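Local coordinates for hemolysin activator protein CdiB (Acinetobacter baumannii ACICU, PDB 6WIL), which probably secretes its partner CdiA toxin across the outer membrane as the two-partner (TpsB, Omp85-superfamily) transporter of contact-dependent growth inhibition, at residues L181-A194 with Y204-K216. Sequence-based numbering, arbitrary orientation.
Sequences LKRVYAVDMQITPA and YSDLILKLQALQK
Leu211 turns CG anti to its carbonyl carbon (chi1 -54°), and Tyr185 does likewise (chi1 -62°), which brings CD1 of Leu211 over the middle of the tyrosine ring, 4.1 Å from its centroid: a CH-pi contact. Both belong to the antiparallel beta hairpin of strands 185-193 and 204-213 that closes the membrane-proximal POTRA domain, just before the first barrel strand, 217-228. Its ladder is regular, with paired N-H...O bonds at Ala186-Gln212, Asp188-Lys210, Gln190-Ile208 and Thr192-Asp206. One face is greasy. There Leu211 CD2 packs 3.7 Å from Val187 CG2, and selenomethionine Met189 runs alongside Leu209, with CE 3.7 Å from Leu209 CD2. CG of Met189 also lies 3.6 Å from Leu207 CD1; Leu174 and Leu178 of helix 171-181 pack on the same selenomethionine. The other face is mostly polar: a water lies 2.9 Å from Ile208 O and also near Gln190 OE1, with a weak contact to Lys210 NZ, which also bonds Gln148 of strand 132-149, the neighbour beyond 204-213. Toward the barrel, Leu214 packs against the turn that follows helix 171-181. Its N-H bonds Val184 O at 3.0 Å, nearly straight at 169°, while its CD1 rests 3.6 Å from Arg183 O.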
loop_
_atom_site.group_PDB
_atom_site.type_symbol
_atom_site.label_atom_id
_atom_site.label_comp_id
_atom_site.label_asym_id
_atom_site.label_seq_id
_atom_site.Cartn_x
_atom_site.Cartn_y
_atom_site.Cartn_z
ATOM N N LEU A 181 -4.632 -1.894 -14.868
ATOM C CA LEU A 181 -4.972 -3.053 -15.687
ATOM C C LEU A 181 -4.376 -4.335 -15.123
ATOM O O LEU A 181 -4.915 -5.421 -15.360
ATOM C CB LEU A 181 -4.503 -2.854 -17.129
ATOM C CG LEU A 181 -5.146 -1.730 -17.941
ATOM C CD1 LEU A 181 -4.748 -1.815 -19.415
ATOM C CD2 LEU A 181 -6.653 -1.757 -17.786
ATOM N N LYS A 182 -3.271 -4.238 -14.387
ATOM C CA LYS A 182 -2.650 -5.430 -13.824
ATOM C C LYS A 182 -3.414 -5.993 -12.635
ATOM O O LYS A 182 -3.045 -7.062 -12.139
ATOM C CB LYS A 182 -1.205 -5.137 -13.421
ATOM C CG LYS A 182 -0.239 -5.170 -14.591
ATOM C CD LYS A 182 1.066 -4.481 -14.246
ATOM C CE LYS A 182 1.765 -5.133 -13.064
ATOM N NZ LYS A 182 2.363 -6.451 -13.408
ATOM N N ARG A 183 -4.460 -5.309 -12.167
ATOM C CA ARG A 183 -5.312 -5.908 -11.149
ATOM C C ARG A 183 -6.107 -7.078 -11.710
ATOM O O ARG A 183 -6.372 -8.044 -10.989
ATOM C CB ARG A 183 -6.255 -4.858 -10.563
ATOM C CG ARG A 183 -5.544 -3.794 -9.754
ATOM C CD ARG A 183 -6.520 -2.781 -9.200
ATOM N NE ARG A 183 -5.831 -1.655 -8.581
ATOM C CZ ARG A 183 -6.431 -0.728 -7.846
ATOM N NH1 ARG A 183 -7.738 -0.797 -7.626
ATOM N NH2 ARG A 183 -5.724 0.264 -7.325
ATOM N N VAL A 184 -6.477 -7.021 -12.987
ATOM C CA VAL A 184 -7.316 -8.047 -13.596
ATOM C C VAL A 184 -6.670 -8.715 -14.800
ATOM O O VAL A 184 -7.174 -9.756 -15.249
ATOM C CB VAL A 184 -8.700 -7.484 -13.985
ATOM C CG1 VAL A 184 -9.364 -6.822 -12.782
ATOM C CG2 VAL A 184 -8.572 -6.505 -15.125
ATOM N N TYR A 185 -5.579 -8.170 -15.340
ATOM C CA TYR A 185 -4.901 -8.756 -16.485
ATOM C C TYR A 185 -3.429 -8.987 -16.181
ATOM O O TYR A 185 -2.830 -8.306 -15.344
ATOM C CB TYR A 185 -4.970 -7.866 -17.733
ATOM C CG TYR A 185 -6.350 -7.585 -18.266
ATOM C CD1 TYR A 185 -7.080 -8.569 -18.925
ATOM C CD2 TYR A 185 -6.908 -6.321 -18.144
ATOM C CE1 TYR A 185 -8.342 -8.304 -19.422
ATOM C CE2 TYR A 185 -8.164 -6.046 -18.635
ATOM C CZ TYR A 185 -8.877 -7.036 -19.274
ATOM O OH TYR A 185 -10.127 -6.744 -19.764
ATOM N N ALA A 186 -2.856 -9.961 -16.882
ATOM C CA ALA A 186 -1.425 -9.965 -17.153
ATOM C C ALA A 186 -1.192 -9.056 -18.352
ATOM O O ALA A 186 -1.781 -9.272 -19.417
ATOM C CB ALA A 186 -0.923 -11.382 -17.429
ATOM N N VAL A 187 -0.365 -8.027 -18.182
ATOM C CA VAL A 187 -0.263 -6.942 -19.151
ATOM C C VAL A 187 1.133 -6.912 -19.755
ATOM O O VAL A 187 2.133 -7.092 -19.050
ATOM C CB VAL A 187 -0.604 -5.581 -18.508
ATOM C CG1 VAL A 187 -0.476 -4.459 -19.526
ATOM C CG2 VAL A 187 -2.002 -5.610 -17.925
ATOM N N ASP A 188 1.195 -6.694 -21.067
ATOM C CA ASP A 188 2.428 -6.368 -21.772
ATOM C C ASP A 188 2.204 -5.045 -22.489
ATOM O O ASP A 188 1.252 -4.910 -23.266
ATOM C CB ASP A 188 2.816 -7.477 -22.757
ATOM C CG ASP A 188 4.239 -7.329 -23.283
ATOM O OD1 ASP A 188 4.527 -6.335 -23.988
ATOM O OD2 ASP A 188 5.074 -8.209 -22.983
HETATM N N MSE A 189 3.057 -4.067 -22.211
HETATM C CA MSE A 189 2.888 -2.729 -22.763
HETATM C C MSE A 189 4.130 -2.331 -23.561
HETATM O O MSE A 189 5.256 -2.436 -23.074
HETATM C CB MSE A 189 2.606 -1.720 -21.636
HETATM C CG MSE A 189 2.113 -0.345 -22.094
HETATM SE SE MSE A 189 1.784 0.954 -20.641
HETATM C CE MSE A 189 -0.046 0.460 -20.148
ATOM N N GLN A 190 3.915 -1.895 -24.801
ATOM C CA GLN A 190 4.985 -1.435 -25.672
ATOM C C GLN A 190 4.584 -0.126 -26.334
ATOM O O GLN A 190 3.409 0.107 -26.630
ATOM C CB GLN A 190 5.326 -2.473 -26.750
ATOM C CG GLN A 190 6.216 -3.600 -26.259
ATOM C CD GLN A 190 6.234 -4.784 -27.209
ATOM O OE1 GLN A 190 5.330 -4.952 -28.026
ATOM N NE2 GLN A 190 7.266 -5.612 -27.102
ATOM N N ILE A 191 5.578 0.732 -26.551
ATOM C CA ILE A 191 5.414 1.986 -27.278
ATOM C C ILE A 191 6.094 1.837 -28.631
ATOM O O ILE A 191 7.252 1.406 -28.706
ATOM C CB ILE A 191 6.002 3.174 -26.498
ATOM C CG1 ILE A 191 5.073 3.585 -25.352
ATOM C CG2 ILE A 191 6.280 4.347 -27.434
ATOM C CD1 ILE A 191 3.878 4.402 -25.795
ATOM N N THR A 192 5.375 2.180 -29.696
ATOM C CA THR A 192 5.891 2.134 -31.055
ATOM C C THR A 192 5.492 3.408 -31.783
ATOM O O THR A 192 4.469 4.021 -31.455
ATOM C CB THR A 192 5.362 0.919 -31.839
ATOM O OG1 THR A 192 3.932 0.982 -31.917
ATOM C CG2 THR A 192 5.779 -0.386 -31.175
ATOM N N PRO A 193 6.282 3.832 -32.768
ATOM C CA PRO A 193 5.883 4.989 -33.582
ATOM C C PRO A 193 4.652 4.675 -34.419
ATOM O O PRO A 193 4.473 3.553 -34.897
ATOM C CB PRO A 193 7.110 5.242 -34.469
ATOM C CG PRO A 193 8.246 4.554 -33.771
ATOM C CD PRO A 193 7.642 3.369 -33.085
ATOM N N ALA A 194 3.803 5.685 -34.595
ATOM C CA ALA A 194 2.594 5.533 -35.392
ATOM C C ALA A 194 2.918 5.614 -36.878
ATOM O O ALA A 194 3.725 6.444 -37.308
ATOM C CB ALA A 194 1.572 6.605 -35.017
ATOM N N TYR A 204 3.623 11.057 -33.317
ATOM C CA TYR A 204 2.632 10.215 -32.666
ATOM C C TYR A 204 3.174 8.828 -32.353
ATOM O O TYR A 204 4.117 8.340 -32.980
ATOM C CB TYR A 204 1.374 10.094 -33.520
ATOM C CG TYR A 204 0.566 11.366 -33.549
ATOM C CD1 TYR A 204 0.858 12.372 -34.455
ATOM C CD2 TYR A 204 -0.484 11.564 -32.662
ATOM C CE1 TYR A 204 0.125 13.537 -34.484
ATOM C CE2 TYR A 204 -1.227 12.728 -32.686
ATOM C CZ TYR A 204 -0.915 13.711 -33.600
ATOM O OH TYR A 204 -1.645 14.876 -33.635
ATOM N N SER A 205 2.537 8.194 -31.375
ATOM C CA SER A 205 2.937 6.894 -30.868
ATOM C C SER A 205 1.716 5.989 -30.782
ATOM O O SER A 205 0.585 6.453 -30.633
ATOM C CB SER A 205 3.606 7.012 -29.477
ATOM O OG SER A 205 4.854 7.719 -29.500
ATOM N N ASP A 206 1.960 4.685 -30.856
ATOM C CA ASP A 206 0.921 3.684 -30.668
ATOM C C ASP A 206 1.245 2.871 -29.428
ATOM O O ASP A 206 2.387 2.435 -29.246
ATOM C CB ASP A 206 0.783 2.775 -31.890
ATOM C CG ASP A 206 -0.051 3.405 -32.980
ATOM O OD1 ASP A 206 -0.860 4.304 -32.657
ATOM O OD2 ASP A 206 0.100 3.010 -34.154
ATOM N N LEU A 207 0.242 2.701 -28.570
ATOM C CA LEU A 207 0.361 1.946 -27.328
ATOM C C LEU A 207 -0.115 0.524 -27.597
ATOM O O LEU A 207 -1.318 0.264 -27.682
ATOM C CB LEU A 207 -0.450 2.611 -26.222
ATOM C CG LEU A 207 -0.234 2.027 -24.828
ATOM C CD1 LEU A 207 1.217 2.188 -24.429
ATOM C CD2 LEU A 207 -1.152 2.677 -23.805
ATOM N N ILE A 208 0.835 -0.398 -27.715
ATOM C CA ILE A 208 0.542 -1.795 -28.014
ATOM C C ILE A 208 0.369 -2.550 -26.703
ATOM O O ILE A 208 1.318 -2.678 -25.921
ATOM C CB ILE A 208 1.654 -2.423 -28.867
ATOM C CG1 ILE A 208 1.991 -1.518 -30.054
ATOM C CG2 ILE A 208 1.242 -3.809 -29.348
ATOM C CD1 ILE A 208 0.790 -1.146 -30.895
ATOM N N LEU A 209 -0.839 -3.063 -26.469
ATOM C CA LEU A 209 -1.174 -3.787 -25.249
ATOM C C LEU A 209 -1.487 -5.242 -25.571
ATOM O O LEU A 209 -2.321 -5.523 -26.437
ATOM C CB LEU A 209 -2.371 -3.142 -24.544
ATOM C CG LEU A 209 -2.129 -1.813 -23.830
ATOM C CD1 LEU A 209 -3.442 -1.218 -23.349
ATOM C CD2 LEU A 209 -1.184 -2.026 -22.669
ATOM N N LYS A 210 -0.823 -6.159 -24.871
ATOM C CA LYS A 210 -1.137 -7.586 -24.918
ATOM C C LYS A 210 -1.667 -7.996 -23.547
ATOM O O LYS A 210 -0.935 -7.945 -22.552
ATOM C CB LYS A 210 0.085 -8.413 -25.308
ATOM C CG LYS A 210 0.301 -8.541 -26.809
ATOM C CD LYS A 210 1.358 -9.588 -27.129
ATOM C CE LYS A 210 2.753 -8.992 -27.133
ATOM N NZ LYS A 210 2.961 -8.117 -28.319
ATOM N N LEU A 211 -2.935 -8.403 -23.496
ATOM C CA LEU A 211 -3.622 -8.691 -22.244
ATOM C C LEU A 211 -4.021 -10.161 -22.175
ATOM O O LEU A 211 -4.391 -10.768 -23.186
ATOM C CB LEU A 211 -4.870 -7.811 -22.081
ATOM C CG LEU A 211 -4.697 -6.293 -22.195
ATOM C CD1 LEU A 211 -6.042 -5.592 -22.097
ATOM C CD2 LEU A 211 -3.736 -5.758 -21.137
ATOM N N GLN A 212 -3.947 -10.720 -20.970
ATOM C CA GLN A 212 -4.393 -12.078 -20.690
ATOM C C GLN A 212 -5.118 -12.058 -19.355
ATOM O O GLN A 212 -4.507 -11.764 -18.323
ATOM C CB GLN A 212 -3.214 -13.053 -20.657
ATOM C CG GLN A 212 -3.495 -14.355 -19.934
ATOM C CD GLN A 212 -2.262 -15.226 -19.825
ATOM O OE1 GLN A 212 -1.728 -15.691 -20.832
ATOM N NE2 GLN A 212 -1.791 -15.441 -18.601
ATOM N N ALA A 213 -6.414 -12.358 -19.376
ATOM C CA ALA A 213 -7.225 -12.255 -18.171
ATOM C C ALA A 213 -6.710 -13.190 -17.083
ATOM O O ALA A 213 -6.295 -14.320 -17.353
ATOM C CB ALA A 213 -8.686 -12.570 -18.491
ATOM N N LEU A 214 -6.721 -12.699 -15.847
ATOM C CA LEU A 214 -6.354 -13.512 -14.698
ATOM C C LEU A 214 -7.525 -14.397 -14.287
ATOM O O LEU A 214 -8.684 -14.125 -14.616
ATOM C CB LEU A 214 -5.925 -12.629 -13.526
ATOM C CG LEU A 214 -4.762 -11.663 -13.776
ATOM C CD1 LEU A 214 -4.580 -10.720 -12.595
ATOM C CD2 LEU A 214 -3.479 -12.433 -14.052
ATOM N N GLN A 215 -7.208 -15.470 -13.561
ATOM C CA GLN A 215 -8.228 -16.404 -13.094
ATOM C C GLN A 215 -9.371 -15.661 -12.412
ATOM O O GLN A 215 -9.154 -14.874 -11.485
ATOM C CB GLN A 215 -7.599 -17.418 -12.137
ATOM C CG GLN A 215 -8.565 -18.444 -11.570
ATOM C CD GLN A 215 -7.863 -19.453 -10.684
ATOM O OE1 GLN A 215 -6.703 -19.792 -10.917
ATOM N NE2 GLN A 215 -8.557 -19.929 -9.658
ATOM N N LYS A 216 -10.594 -15.911 -12.890
ATOM C CA LYS A 216 -11.738 -15.102 -12.475
ATOM C C LYS A 216 -12.099 -15.334 -11.013
ATOM O O LYS A 216 -12.462 -14.389 -10.303
ATOM C CB LYS A 216 -12.944 -15.392 -13.370
ATOM C CG LYS A 216 -12.698 -15.161 -14.853
ATOM C CD LYS A 216 -13.831 -14.371 -15.488
ATOM C CE LYS A 216 -13.753 -12.893 -15.122
ATOM N NZ LYS A 216 -12.595 -12.211 -15.773
HETATM O O HOH W 1 2.669 -5.258 -26.373
#